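Side-chain contacts in nuclear hormone receptor FTZ-F1 (Drosophila melanogaster, PDB 2XHS), which probably regulates transcription as an NR5A-type nuclear receptor, its ligand-binding domain offering a binding site to a Fushi tarazu peptide: residues Q30-A33 and L34-K37; E49-C52 and K53-Q57; G149-V152 and C153-L157; T190-P193 and S194-D197. All coordinates share one frame; numbering follows the deposited sequence.

From the N terminus, the four contacts follow one another in series, and none encloses or crosses another. Interaction 1 spans turns of helix 24-39 and interaction 2 turns of helix 47-67; these successive helices pack together, with Leu34 and Leu35 of the first lying on Leu50, Val54 and Gln57 of the second. Beyond the chain's centre, interaction 3 lies in helix 148-159, its centre about 24 Å from that of interaction 2. Interaction 4 closes a beta turn between helices 170-191 and 198-224, about 17 Å from interaction 3 between centres. Lys198 relates these last two, forming a salt bridge with Asp150 and a cation-pi contact with Tyr192.

Interaction 1 of 4, residues Q30-A33 and L34-K37; sequences QLFA and LLQK
Four consecutive i to i+4 backbone bonds run from Leu34, Leu35, Gln36 and Lys37 back to the carbonyls of Gln30, Leu31, Phe32 and Ala33, the one from Gln36 N to Phe32 O measuring 2.8 Å. On this regular backbone the side-chain contact gathers around Leu35. Its CG sits beside the backbone N (chi1 -86°), which carries CD1 back over the preceding turn. There CD1 comes 3.4 Å from Leu31 CD2, the two side chains lying alongside each other and pointing the same way. Leu31 reaches the spot by the other route, its CG anti to the backbone N (chi1 -171°). The same Leu35 methyl, CD1, is 3.8 Å from CD1 of the Phe32 ring, which it meets at a slant, while Leu31 CD2 lies over one face of that ring, toward its rim. Three apolar groups thus share one side of helix 24-39, joined by i to i+3 and i to i+4 steps. In this mostly helical ligand-binding domain the helix packs against helix 47-67: Leu35 meets Leu50, and Leu34 rests on Leu50, Val54 and Gln57. Shortened to an alanine, Leu35 would lose the methyl that touches both Leu31 and Phe32, and a gap would probably open there and toward Leu50. The exposed flank is occupied by Ala33, Gln36 and Lys37, and Gln36 OE1 takes a weak hydrogen bond from Asn112 ND2.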
ATOM      1  N   GLN A  30       9.046  -8.330   8.680  1.00 56.01           N
ATOM      2  CA  GLN A  30       9.859  -7.169   8.595  1.00 56.65           C
ATOM      3  C   GLN A  30       9.356  -6.171   9.558  1.00 54.89           C
ATOM      4  O   GLN A  30      10.104  -5.411  10.080  1.00 55.40           O
ATOM      5  CB  GLN A  30       9.755  -6.574   7.219  1.00 58.08           C
ATOM      6  CG  GLN A  30      10.896  -6.871   6.324  1.00 63.21           C
ATOM      7  CD  GLN A  30      10.628  -6.364   4.963  1.00 69.84           C
ATOM      8  OE1 GLN A  30       9.751  -5.540   4.776  1.00 72.37           O
ATOM      9  NE2 GLN A  30      11.354  -6.861   3.992  1.00 71.47           N
ATOM     10  N   LEU A  31       8.065  -6.110   9.742  1.00 53.75           N
ATOM     11  CA  LEU A  31       7.543  -5.092  10.595  1.00 52.93           C
ATOM     12  C   LEU A  31       7.919  -5.215  12.032  1.00 52.36           C
ATOM     13  O   LEU A  31       8.378  -4.285  12.622  1.00 51.80           O
ATOM     14  CB  LEU A  31       6.037  -5.097  10.480  1.00 53.07           C
ATOM     15  CG  LEU A  31       5.419  -3.918  11.173  1.00 53.85           C
ATOM     16  CD1 LEU A  31       4.017  -4.182  11.430  1.00 58.90           C
ATOM     17  CD2 LEU A  31       6.136  -3.822  12.428  1.00 57.90           C
ATOM     18  N   PHE A  32       7.653  -6.353  12.619  1.00 52.16           N
ATOM     19  CA  PHE A  32       7.985  -6.569  13.998  1.00 51.41           C
ATOM     20  C   PHE A  32       9.466  -6.649  14.227  1.00 51.23           C
ATOM     21  O   PHE A  32       9.950  -6.369  15.287  1.00 50.82           O
ATOM     22  CB  PHE A  32       7.193  -7.726  14.554  1.00 50.77           C
ATOM     23  CG  PHE A  32       5.740  -7.453  14.601  1.00 48.42           C
ATOM     24  CD1 PHE A  32       5.199  -6.739  15.611  1.00 47.59           C
ATOM     25  CD2 PHE A  32       4.928  -7.877  13.623  1.00 48.30           C
ATOM     26  CE1 PHE A  32       3.897  -6.485  15.645  1.00 43.92           C
ATOM     27  CE2 PHE A  32       3.623  -7.612  13.676  1.00 48.94           C
ATOM     28  CZ  PHE A  32       3.118  -6.915  14.681  1.00 45.60           C
ATOM     29  N   ALA A  33      10.200  -7.039  13.216  1.00 51.31           N
ATOM     30  CA  ALA A  33      11.626  -7.105  13.361  1.00 51.83           C
ATOM     31  C   ALA A  33      12.223  -5.753  13.603  1.00 52.85           C
ATOM     32  O   ALA A  33      13.080  -5.600  14.426  1.00 53.76           O
ATOM     33  CB  ALA A  33      12.201  -7.674  12.156  1.00 51.36           C
ATOM     34  N   LEU A  34      11.805  -4.774  12.826  1.00 53.37           N
ATOM     35  CA  LEU A  34      12.270  -3.425  12.989  1.00 52.57           C
ATOM     36  C   LEU A  34      11.794  -2.923  14.312  1.00 53.13           C
ATOM     37  O   LEU A  34      12.521  -2.336  15.061  1.00 53.50           O
ATOM     38  CB  LEU A  34      11.704  -2.578  11.871  1.00 52.35           C
ATOM     39  CG  LEU A  34      12.084  -1.134  11.628  1.00 51.11           C
ATOM     40  CD1 LEU A  34      11.825  -0.838  10.242  1.00 52.69           C
ATOM     41  CD2 LEU A  34      11.206  -0.312  12.422  1.00 52.70           C
ATOM     42  N   LEU A  35      10.556  -3.196  14.631  1.00 53.64           N
ATOM     43  CA  LEU A  35      10.015  -2.690  15.860  1.00 54.08           C
ATOM     44  C   LEU A  35      10.777  -3.239  17.019  1.00 55.85           C
ATOM     45  O   LEU A  35      11.010  -2.552  17.968  1.00 56.83           O
ATOM     46  CB  LEU A  35       8.566  -3.092  16.010  1.00 53.65           C
ATOM     47  CG  LEU A  35       7.418  -2.304  15.433  1.00 50.40           C
ATOM     48  CD1 LEU A  35       6.205  -3.028  15.783  1.00 44.32           C
ATOM     49  CD2 LEU A  35       7.357  -0.981  16.022  1.00 48.57           C
ATOM     50  N   GLN A  36      11.122  -4.505  16.987  1.00 57.63           N
ATOM     51  CA  GLN A  36      11.913  -5.036  18.066  1.00 58.79           C
ATOM     52  C   GLN A  36      13.275  -4.442  18.084  1.00 58.89           C
ATOM     53  O   GLN A  36      13.740  -3.989  19.075  1.00 58.64           O
ATOM     54  CB  GLN A  36      12.062  -6.527  17.900  1.00 59.76           C
ATOM     55  CG  GLN A  36      13.035  -7.142  18.840  1.00 62.48           C
ATOM     56  CD  GLN A  36      12.582  -7.059  20.259  1.00 66.65           C
ATOM     57  OE1 GLN A  36      11.525  -6.533  20.548  1.00 67.46           O
ATOM     58  NE2 GLN A  36      13.384  -7.572  21.156  1.00 67.75           N
ATOM     59  N   LYS A  37      13.920  -4.402  16.958  1.00 60.24           N
ATOM     60  CA  LYS A  37      15.258  -3.886  16.940  1.00 61.46           C
ATOM     61  C   LYS A  37      15.309  -2.457  17.370  1.00 62.27           C
ATOM     62  O   LYS A  37      16.238  -2.041  18.005  1.00 63.31           O
ATOM     63  CB  LYS A  37      15.857  -4.024  15.571  1.00 60.90           C
ATOM     64  CG  LYS A  37      17.067  -3.223  15.399  1.00 62.27           C
ATOM     65  CD  LYS A  37      17.781  -3.609  14.161  1.00 65.87           C
ATOM     66  CE  LYS A  37      19.001  -2.782  13.990  1.00 67.54           C
ATOM     67  NZ  LYS A  37      19.677  -3.137  12.740  1.00 72.53           N
TER

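Interaction 2 of 4, residues E49-C52 and K53-Q57; sequences ELMC and KVLDQ
Leu55 reaches back over one turn of helix 47-67 to Met51, and its side chain can be traced outward. CB sits 3.6 Å from both Met51 O and Cys52 O, the carbonyls of the turn before. CG lies beside the backbone N (chi1 -67°), which keeps the branch close to that turn, with CG 3.2 Å from Met51 O. At the tip, CD1 meets the end methyl of Met51, CE, at 3.6 Å. Met51 is modelled as selenomethionine; it starts with CG anti to its backbone N, and a bend at chi3 (79°) swings CE over to the leucine, so that the two chains cross obliquely. Beneath them Leu55 N donates to Met51 O at 3.0 Å, and the angle at hydrogen is 163°. On the other flank Glu49 OE1 and Lys53 NZ stand 5.2 Å apart, their charged atoms not in contact, and NZ is hydrogen-bonded to Gln38 OE1. Around this segment, Leu122 of a loop covers Met51, Val54 and Leu55, while Phe117 of strand 116-118 rests on Leu50 and Met51. Helix 24-39 lies against Leu50, and the last helix, 234-240, probably the activation helix of the receptor, adjoins Cys52 through Leu235, whose backbone N is hydrogen-bonded to Asp56 OD1.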
ATOM      1  N   GLU A  49       8.595   9.110  15.444  1.00 50.69           N
ATOM      2  CA  GLU A  49       9.717   8.822  14.596  1.00 51.55           C
ATOM      3  C   GLU A  49       9.726   7.400  14.158  1.00 51.93           C
ATOM      4  O   GLU A  49      10.138   7.110  13.071  1.00 53.17           O
ATOM      5  CB  GLU A  49      11.009   9.046  15.336  1.00 52.89           C
ATOM      6  CG  GLU A  49      11.364  10.451  15.592  1.00 55.44           C
ATOM      7  CD  GLU A  49      12.825  10.634  15.643  1.00 58.83           C
ATOM      8  OE1 GLU A  49      13.524   9.656  15.855  1.00 59.43           O
ATOM      9  OE2 GLU A  49      13.291  11.754  15.488  1.00 64.81           O
ATOM     10  N   LEU A  50       9.328   6.512  15.043  1.00 51.37           N
ATOM     11  CA  LEU A  50       9.305   5.093  14.782  1.00 50.09           C
ATOM     12  C   LEU A  50       8.336   4.751  13.698  1.00 50.12           C
ATOM     13  O   LEU A  50       8.618   3.983  12.826  1.00 50.43           O
ATOM     14  CB  LEU A  50       8.902   4.375  16.039  1.00 49.64           C
ATOM     15  CG  LEU A  50       9.638   3.119  16.467  1.00 48.72           C
ATOM     16  CD1 LEU A  50       8.820   2.387  17.446  1.00 47.19           C
ATOM     17  CD2 LEU A  50       9.938   2.254  15.323  1.00 47.86           C
HETATM   18  N   MSE A  51       7.191   5.374  13.734  1.00 49.74           N
HETATM   19  CA  MSE A  51       6.190   5.099  12.768  1.00 49.89           C
HETATM   20  C   MSE A  51       6.749   5.423  11.434  1.00 48.82           C
HETATM   21  O   MSE A  51       6.510   4.742  10.493  1.00 49.69           O
HETATM   22  CB  MSE A  51       4.984   5.961  13.033  1.00 49.96           C
HETATM   23  CG  MSE A  51       3.842   5.643  12.173  1.00 52.15           C
HETATM   24 SE   MSE A  51       2.677   7.026  12.145  1.00 66.29          SE
HETATM   25  CE  MSE A  51       3.564   8.112  10.935  1.00 65.93           C
ATOM     26  N   CYS A  52       7.495   6.499  11.366  1.00 47.43           N
ATOM     27  CA  CYS A  52       8.140   6.943  10.157  1.00 46.82           C
ATOM     28  C   CYS A  52       9.165   5.973   9.691  1.00 46.99           C
ATOM     29  O   CYS A  52       9.401   5.849   8.519  1.00 47.66           O
ATOM     30  CB  CYS A  52       8.756   8.302  10.330  1.00 46.22           C
ATOM     31  SG  CYS A  52       7.637   9.616  10.251  1.00 45.52           S
ATOM     32  N   LYS A  53       9.827   5.330  10.624  1.00 46.12           N
ATOM     33  CA  LYS A  53      10.813   4.350  10.292  1.00 44.95           C
ATOM     34  C   LYS A  53      10.195   3.189   9.608  1.00 43.94           C
ATOM     35  O   LYS A  53      10.746   2.626   8.707  1.00 43.22           O
ATOM     36  CB  LYS A  53      11.530   3.909  11.541  1.00 45.69           C
ATOM     37  CG  LYS A  53      12.886   4.491  11.637  1.00 50.51           C
ATOM     38  CD  LYS A  53      13.643   3.975  12.784  1.00 55.02           C
ATOM     39  CE  LYS A  53      13.668   4.965  13.888  1.00 58.74           C
ATOM     40  NZ  LYS A  53      14.769   4.674  14.804  1.00 60.55           N
ATOM     41  N   VAL A  54       9.041   2.799  10.098  1.00 43.65           N
ATOM     42  CA  VAL A  54       8.310   1.704   9.541  1.00 42.58           C
ATOM     43  C   VAL A  54       7.874   2.042   8.165  1.00 42.62           C
ATOM     44  O   VAL A  54       8.040   1.277   7.267  1.00 43.81           O
ATOM     45  CB  VAL A  54       7.078   1.452  10.357  1.00 41.10           C
ATOM     46  CG1 VAL A  54       6.280   0.392   9.755  1.00 40.55           C
ATOM     47  CG2 VAL A  54       7.458   1.045  11.697  1.00 43.28           C
ATOM     48  N   LEU A  55       7.330   3.221   8.003  1.00 42.09           N
ATOM     49  CA  LEU A  55       6.866   3.685   6.733  1.00 42.52           C
ATOM     50  C   LEU A  55       7.986   3.785   5.764  1.00 43.41           C
ATOM     51  O   LEU A  55       7.843   3.490   4.622  1.00 43.30           O
ATOM     52  CB  LEU A  55       6.250   5.044   6.894  1.00 41.70           C
ATOM     53  CG  LEU A  55       4.975   5.139   7.680  1.00 38.89           C
ATOM     54  CD1 LEU A  55       4.661   6.545   7.866  1.00 35.83           C
ATOM     55  CD2 LEU A  55       3.901   4.490   6.948  1.00 33.19           C
ATOM     56  N   ASP A  56       9.126   4.213   6.230  1.00 45.04           N
ATOM     57  CA  ASP A  56      10.240   4.306   5.356  1.00 47.79           C
ATOM     58  C   ASP A  56      10.549   2.942   4.832  1.00 48.79           C
ATOM     59  O   ASP A  56      10.772   2.760   3.676  1.00 51.02           O
ATOM     60  CB  ASP A  56      11.436   4.842   6.120  1.00 48.21           C
ATOM     61  CG  ASP A  56      12.500   5.390   5.220  1.00 50.55           C
ATOM     62  OD1 ASP A  56      12.142   6.021   4.251  1.00 50.27           O
ATOM     63  OD2 ASP A  56      13.684   5.181   5.464  1.00 48.49           O
ATOM     64  N   GLN A  57      10.568   1.962   5.690  1.00 49.56           N
ATOM     65  CA  GLN A  57      10.879   0.631   5.266  1.00 50.36           C
ATOM     66  C   GLN A  57       9.854   0.146   4.302  1.00 49.30           C
ATOM     67  O   GLN A  57      10.149  -0.529   3.366  1.00 49.36           O
ATOM     68  CB  GLN A  57      10.887  -0.265   6.473  1.00 51.54           C
ATOM     69  CG  GLN A  57      11.298  -1.673   6.231  1.00 56.12           C
ATOM     70  CD  GLN A  57      11.202  -2.512   7.468  1.00 62.05           C
ATOM     71  OE1 GLN A  57      10.185  -2.537   8.131  1.00 63.20           O
ATOM     72  NE2 GLN A  57      12.263  -3.206   7.784  1.00 62.98           N
TER

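Interaction 3 of 4, residues G149-V152 and C153-L157; sequences GDYV and CMKFL
Val152 and Phe156 meet across one turn of helix 148-159 through the valine carbonyl: Val152 O lies 3.1 Å from Phe156 CD2, approaching the ring at a slant. The same oxygen accepts weak bonds from the backbone N of Phe156 and of Lys155. Cys153, the next residue, turns its SG beside its own backbone N (chi1 -60°), toward the preceding turn, 3.2 Å from Gly149 O. Tyr151 faces another way; its OH comes within 4.2 Å of Lys155 CD, which stands obliquely to the ring, while the hydroxyl is hydrogen-bonded to Asp95 OD1. The lysine in turn makes a cation-pi contact with Trp65. With an alanine in place of Phe156 the ring is gone, and Phe18 and Trp65 would probably face a gap beside Val152 O. The helix is buried on several sides within the helical sandwich of the receptor domain. Helix 77-102 meets Tyr151 and Lys155 through Leu94, helix 170-191 meets Asp150 and Cys153 through Leu184, and helix 198-224 brings Leu202 against Met154 and Lys198 to a salt bridge with Asp150.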
ATOM      1  N   GLY A 149      -7.210 -11.720  -3.877  1.00 38.73           N
ATOM      2  CA  GLY A 149      -7.210 -11.440  -5.284  1.00 37.99           C
ATOM      3  C   GLY A 149      -7.593 -10.042  -5.646  1.00 38.40           C
ATOM      4  O   GLY A 149      -7.019  -9.451  -6.500  1.00 38.52           O
ATOM      5  N   ASP A 150      -8.596  -9.533  -4.979  1.00 37.08           N
ATOM      6  CA  ASP A 150      -9.054  -8.207  -5.195  1.00 35.96           C
ATOM      7  C   ASP A 150      -7.995  -7.228  -4.849  1.00 36.66           C
ATOM      8  O   ASP A 150      -7.794  -6.278  -5.525  1.00 38.85           O
ATOM      9  CB  ASP A 150     -10.219  -7.935  -4.277  1.00 36.14           C
ATOM     10  CG  ASP A 150     -11.389  -8.755  -4.580  1.00 38.06           C
ATOM     11  OD1 ASP A 150     -11.682  -8.917  -5.741  1.00 40.76           O
ATOM     12  OD2 ASP A 150     -12.050  -9.212  -3.674  1.00 39.46           O
ATOM     13  N   TYR A 151      -7.330  -7.472  -3.750  1.00 35.63           N
ATOM     14  CA  TYR A 151      -6.336  -6.580  -3.225  1.00 35.68           C
ATOM     15  C   TYR A 151      -5.155  -6.365  -4.131  1.00 35.98           C
ATOM     16  O   TYR A 151      -4.646  -5.301  -4.201  1.00 37.47           O
ATOM     17  CB  TYR A 151      -5.911  -7.074  -1.851  1.00 35.70           C
ATOM     18  CG  TYR A 151      -4.530  -6.698  -1.414  1.00 38.05           C
ATOM     19  CD1 TYR A 151      -4.247  -5.447  -0.965  1.00 41.07           C
ATOM     20  CD2 TYR A 151      -3.517  -7.604  -1.435  1.00 38.21           C
ATOM     21  CE1 TYR A 151      -3.021  -5.110  -0.581  1.00 41.38           C
ATOM     22  CE2 TYR A 151      -2.285  -7.259  -1.058  1.00 40.86           C
ATOM     23  CZ  TYR A 151      -2.046  -6.013  -0.622  1.00 41.25           C
ATOM     24  OH  TYR A 151      -0.810  -5.659  -0.223  1.00 45.49           O
ATOM     25  N   VAL A 152      -4.678  -7.388  -4.787  1.00 36.38           N
ATOM     26  CA  VAL A 152      -3.590  -7.219  -5.709  1.00 37.71           C
ATOM     27  C   VAL A 152      -3.923  -6.454  -6.955  1.00 38.16           C
ATOM     28  O   VAL A 152      -3.132  -5.734  -7.461  1.00 38.27           O
ATOM     29  CB  VAL A 152      -2.904  -8.525  -6.047  1.00 37.26           C
ATOM     30  CG1 VAL A 152      -2.176  -8.996  -4.884  1.00 36.74           C
ATOM     31  CG2 VAL A 152      -3.884  -9.528  -6.393  1.00 40.38           C
ATOM     32  N   CYS A 153      -5.114  -6.705  -7.487  1.00 39.00           N
ATOM     33  CA  CYS A 153      -5.566  -6.037  -8.699  1.00 40.78           C
ATOM     34  C   CYS A 153      -5.690  -4.547  -8.431  1.00 40.80           C
ATOM     35  O   CYS A 153      -5.353  -3.714  -9.273  1.00 40.35           O
ATOM     36  CB  CYS A 153      -6.909  -6.605  -9.158  1.00 40.46           C
ATOM     37  SG  CYS A 153      -6.884  -8.374  -9.527  1.00 46.25           S
HETATM   38  N   MSE A 154      -6.186  -4.229  -7.243  1.00 41.00           N
HETATM   39  CA  MSE A 154      -6.408  -2.878  -6.841  1.00 42.88           C
HETATM   40  C   MSE A 154      -5.143  -2.125  -6.668  1.00 42.43           C
HETATM   41  O   MSE A 154      -5.117  -0.951  -6.830  1.00 44.03           O
HETATM   42  CB  MSE A 154      -7.247  -2.831  -5.603  1.00 43.63           C
HETATM   43  CG  MSE A 154      -8.662  -2.846  -5.926  1.00 49.27           C
HETATM   44 SE   MSE A 154      -9.646  -2.778  -4.400  1.00 73.81          SE
HETATM   45  CE  MSE A 154      -9.695  -4.551  -4.071  1.00 42.36           C
ATOM     46  N   LYS A 155      -4.095  -2.815  -6.303  1.00 41.85           N
ATOM     47  CA  LYS A 155      -2.799  -2.222  -6.153  1.00 42.12           C
ATOM     48  C   LYS A 155      -2.239  -1.753  -7.465  1.00 42.40           C
ATOM     49  O   LYS A 155      -1.710  -0.695  -7.577  1.00 43.32           O
ATOM     50  CB  LYS A 155      -1.882  -3.240  -5.532  1.00 40.99           C
ATOM     51  CG  LYS A 155      -1.267  -2.760  -4.282  1.00 45.53           C
ATOM     52  CD  LYS A 155      -0.133  -3.573  -3.863  1.00 47.82           C
ATOM     53  CE  LYS A 155       0.799  -2.706  -3.102  1.00 51.07           C
ATOM     54  NZ  LYS A 155       1.945  -3.462  -2.620  1.00 57.03           N
ATOM     55  N   PHE A 156      -2.345  -2.587  -8.465  1.00 43.05           N
ATOM     56  CA  PHE A 156      -1.947  -2.239  -9.789  1.00 44.82           C
ATOM     57  C   PHE A 156      -2.802  -1.154 -10.318  1.00 44.76           C
ATOM     58  O   PHE A 156      -2.362  -0.313 -11.037  1.00 46.33           O
ATOM     59  CB  PHE A 156      -2.056  -3.424 -10.688  1.00 45.34           C
ATOM     60  CG  PHE A 156      -0.973  -4.383 -10.511  1.00 51.47           C
ATOM     61  CD1 PHE A 156       0.259  -4.138 -11.021  1.00 55.60           C
ATOM     62  CD2 PHE A 156      -1.174  -5.533  -9.829  1.00 57.69           C
ATOM     63  CE1 PHE A 156       1.249  -5.020 -10.852  1.00 55.91           C
ATOM     64  CE2 PHE A 156      -0.175  -6.409  -9.662  1.00 57.76           C
ATOM     65  CZ  PHE A 156       1.028  -6.150 -10.171  1.00 57.33           C
ATOM     66  N   LEU A 157      -4.063  -1.197  -9.986  1.00 42.63           N
ATOM     67  CA  LEU A 157      -4.930  -0.207 -10.490  1.00 40.36           C
ATOM     68  C   LEU A 157      -4.475   1.086  -9.960  1.00 40.70           C
ATOM     69  O   LEU A 157      -4.474   2.067 -10.637  1.00 42.19           O
ATOM     70  CB  LEU A 157      -6.322  -0.479 -10.020  1.00 40.29           C
ATOM     71  CG  LEU A 157      -6.963  -1.512 -10.893  1.00 39.82           C
ATOM     72  CD1 LEU A 157      -8.385  -1.522 -10.675  1.00 37.13           C
ATOM     73  CD2 LEU A 157      -6.677  -1.149 -12.264  1.00 41.48           C
TER

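Interaction 4 of 4, residues T190-P193 and S194-D197; sequences TCYP and SVND
A surface beta turn brings Tyr192 and Val195 together in the short link between helix 170-191 and helix 198-224. Its closing bond runs from Val195 N to Tyr192 O at 3.2 Å, with an angle at hydrogen of 152°; the donor stands well above the carbonyl plane, so it does not lie on a lone pair. Side chains add one apolar touch: Val195 CG2 comes 3.9 Å from Tyr192 CB, and it approaches the base of the tyrosine ring obliquely. The valine methyl gets there because CG2 lies anti to the carbonyl carbon, beside the backbone N, on the side that faces back across the turn. Pro193 and Ser194 fill the two corners, making this a type I turn from Tyr192 to Val195. The proline ring, which restricts phi to about the value found here (-63°), suits the first corner. Tyr192 itself is the first residue to leave helical geometry after helix 170-191, and its ring is drawn the other way, toward the body of the protein: the hydroxyl is hydrogen-bonded to Asp147 OD2, and Lys198 makes a cation-pi contact with the ring. After the turn Asn196 OD1 comes back to 4.0 Å from Pro193 O; as both are acceptors, this is proximity and no bond. Asp197 occupies the N-cap position of helix 198-224 without a capping bond from its side chain, which forms a salt bridge with Arg200 instead.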
ATOM      1  N   THR A 190     -16.814 -14.492 -12.111  1.00 45.25           N
ATOM      2  CA  THR A 190     -16.664 -15.904 -11.945  1.00 45.21           C
ATOM      3  C   THR A 190     -16.633 -16.402 -10.529  1.00 46.68           C
ATOM      4  O   THR A 190     -17.220 -17.407 -10.208  1.00 46.90           O
ATOM      5  CB  THR A 190     -15.405 -16.333 -12.561  1.00 45.40           C
ATOM      6  OG1 THR A 190     -15.253 -15.646 -13.782  1.00 48.33           O
ATOM      7  CG2 THR A 190     -15.464 -17.748 -12.860  1.00 44.11           C
ATOM      8  N   CYS A 191     -15.871 -15.733  -9.690  1.00 48.36           N
ATOM      9  CA  CYS A 191     -15.684 -16.191  -8.336  1.00 48.87           C
ATOM     10  C   CYS A 191     -16.567 -15.589  -7.277  1.00 48.48           C
ATOM     11  O   CYS A 191     -16.686 -16.144  -6.232  1.00 48.33           O
ATOM     12  CB  CYS A 191     -14.223 -16.077  -7.952  1.00 48.24           C
ATOM     13  SG  CYS A 191     -13.150 -16.993  -8.985  1.00 54.39           S
ATOM     14  N   TYR A 192     -17.178 -14.453  -7.525  1.00 48.41           N
ATOM     15  CA  TYR A 192     -18.101 -13.918  -6.552  1.00 48.52           C
ATOM     16  C   TYR A 192     -19.384 -13.459  -7.183  1.00 48.95           C
ATOM     17  O   TYR A 192     -19.713 -12.313  -7.111  1.00 49.64           O
ATOM     18  CB  TYR A 192     -17.489 -12.742  -5.834  1.00 47.70           C
ATOM     19  CG  TYR A 192     -16.319 -13.080  -4.975  1.00 47.57           C
ATOM     20  CD1 TYR A 192     -16.482 -13.447  -3.676  1.00 46.99           C
ATOM     21  CD2 TYR A 192     -15.051 -12.996  -5.458  1.00 48.18           C
ATOM     22  CE1 TYR A 192     -15.432 -13.733  -2.914  1.00 45.34           C
ATOM     23  CE2 TYR A 192     -14.013 -13.294  -4.701  1.00 47.23           C
ATOM     24  CZ  TYR A 192     -14.207 -13.658  -3.434  1.00 47.87           C
ATOM     25  OH  TYR A 192     -13.137 -13.939  -2.673  1.00 45.35           O
ATOM     26  N   PRO A 193     -20.109 -14.378  -7.776  1.00 49.02           N
ATOM     27  CA  PRO A 193     -21.338 -14.104  -8.491  1.00 49.26           C
ATOM     28  C   PRO A 193     -22.408 -13.550  -7.619  1.00 50.20           C
ATOM     29  O   PRO A 193     -23.229 -12.785  -8.026  1.00 51.61           O
ATOM     30  CB  PRO A 193     -21.733 -15.478  -8.931  1.00 48.81           C
ATOM     31  CG  PRO A 193     -20.514 -16.103  -9.156  1.00 47.63           C
ATOM     32  CD  PRO A 193     -19.628 -15.711  -8.101  1.00 48.50           C
ATOM     33  N   SER A 194     -22.394 -14.011  -6.401  1.00 50.55           N
ATOM     34  CA  SER A 194     -23.343 -13.660  -5.393  1.00 51.70           C
ATOM     35  C   SER A 194     -23.286 -12.224  -4.959  1.00 51.64           C
ATOM     36  O   SER A 194     -24.253 -11.680  -4.484  1.00 52.07           O
ATOM     37  CB  SER A 194     -23.120 -14.560  -4.217  1.00 52.60           C
ATOM     38  OG  SER A 194     -21.771 -14.947  -4.173  1.00 57.41           O
ATOM     39  N   VAL A 195     -22.137 -11.614  -5.095  1.00 51.26           N
ATOM     40  CA  VAL A 195     -21.978 -10.260  -4.660  1.00 52.00           C
ATOM     41  C   VAL A 195     -22.233  -9.366  -5.833  1.00 52.75           C
ATOM     42  O   VAL A 195     -21.489  -9.339  -6.766  1.00 52.72           O
ATOM     43  CB  VAL A 195     -20.575 -10.051  -4.151  1.00 50.95           C
ATOM     44  CG1 VAL A 195     -20.523  -8.911  -3.231  1.00 49.59           C
ATOM     45  CG2 VAL A 195     -20.143 -11.232  -3.438  1.00 51.24           C
ATOM     46  N   ASN A 196     -23.322  -8.637  -5.780  1.00 53.34           N
ATOM     47  CA  ASN A 196     -23.694  -7.818  -6.894  1.00 54.55           C
ATOM     48  C   ASN A 196     -23.000  -6.478  -6.963  1.00 54.42           C
ATOM     49  O   ASN A 196     -22.926  -5.752  -6.005  1.00 54.56           O
ATOM     50  CB  ASN A 196     -25.204  -7.674  -6.949  1.00 55.16           C
ATOM     51  CG  ASN A 196     -25.913  -9.001  -6.993  1.00 57.65           C
ATOM     52  OD1 ASN A 196     -25.786  -9.748  -7.930  1.00 55.57           O
ATOM     53  ND2 ASN A 196     -26.691  -9.283  -5.980  1.00 61.74           N
ATOM     54  N   ASP A 197     -22.499  -6.168  -8.141  1.00 54.05           N
ATOM     55  CA  ASP A 197     -21.778  -4.952  -8.391  1.00 53.64           C
ATOM     56  C   ASP A 197     -20.539  -4.881  -7.556  1.00 52.09           C
ATOM     57  O   ASP A 197     -20.108  -3.832  -7.169  1.00 53.04           O
ATOM     58  CB  ASP A 197     -22.651  -3.752  -8.120  1.00 54.44           C
ATOM     59  CG  ASP A 197     -22.621  -2.785  -9.223  1.00 56.72           C
ATOM     60  OD1 ASP A 197     -22.142  -3.151 -10.282  1.00 60.90           O
ATOM     61  OD2 ASP A 197     -23.072  -1.664  -9.054  1.00 58.36           O
TER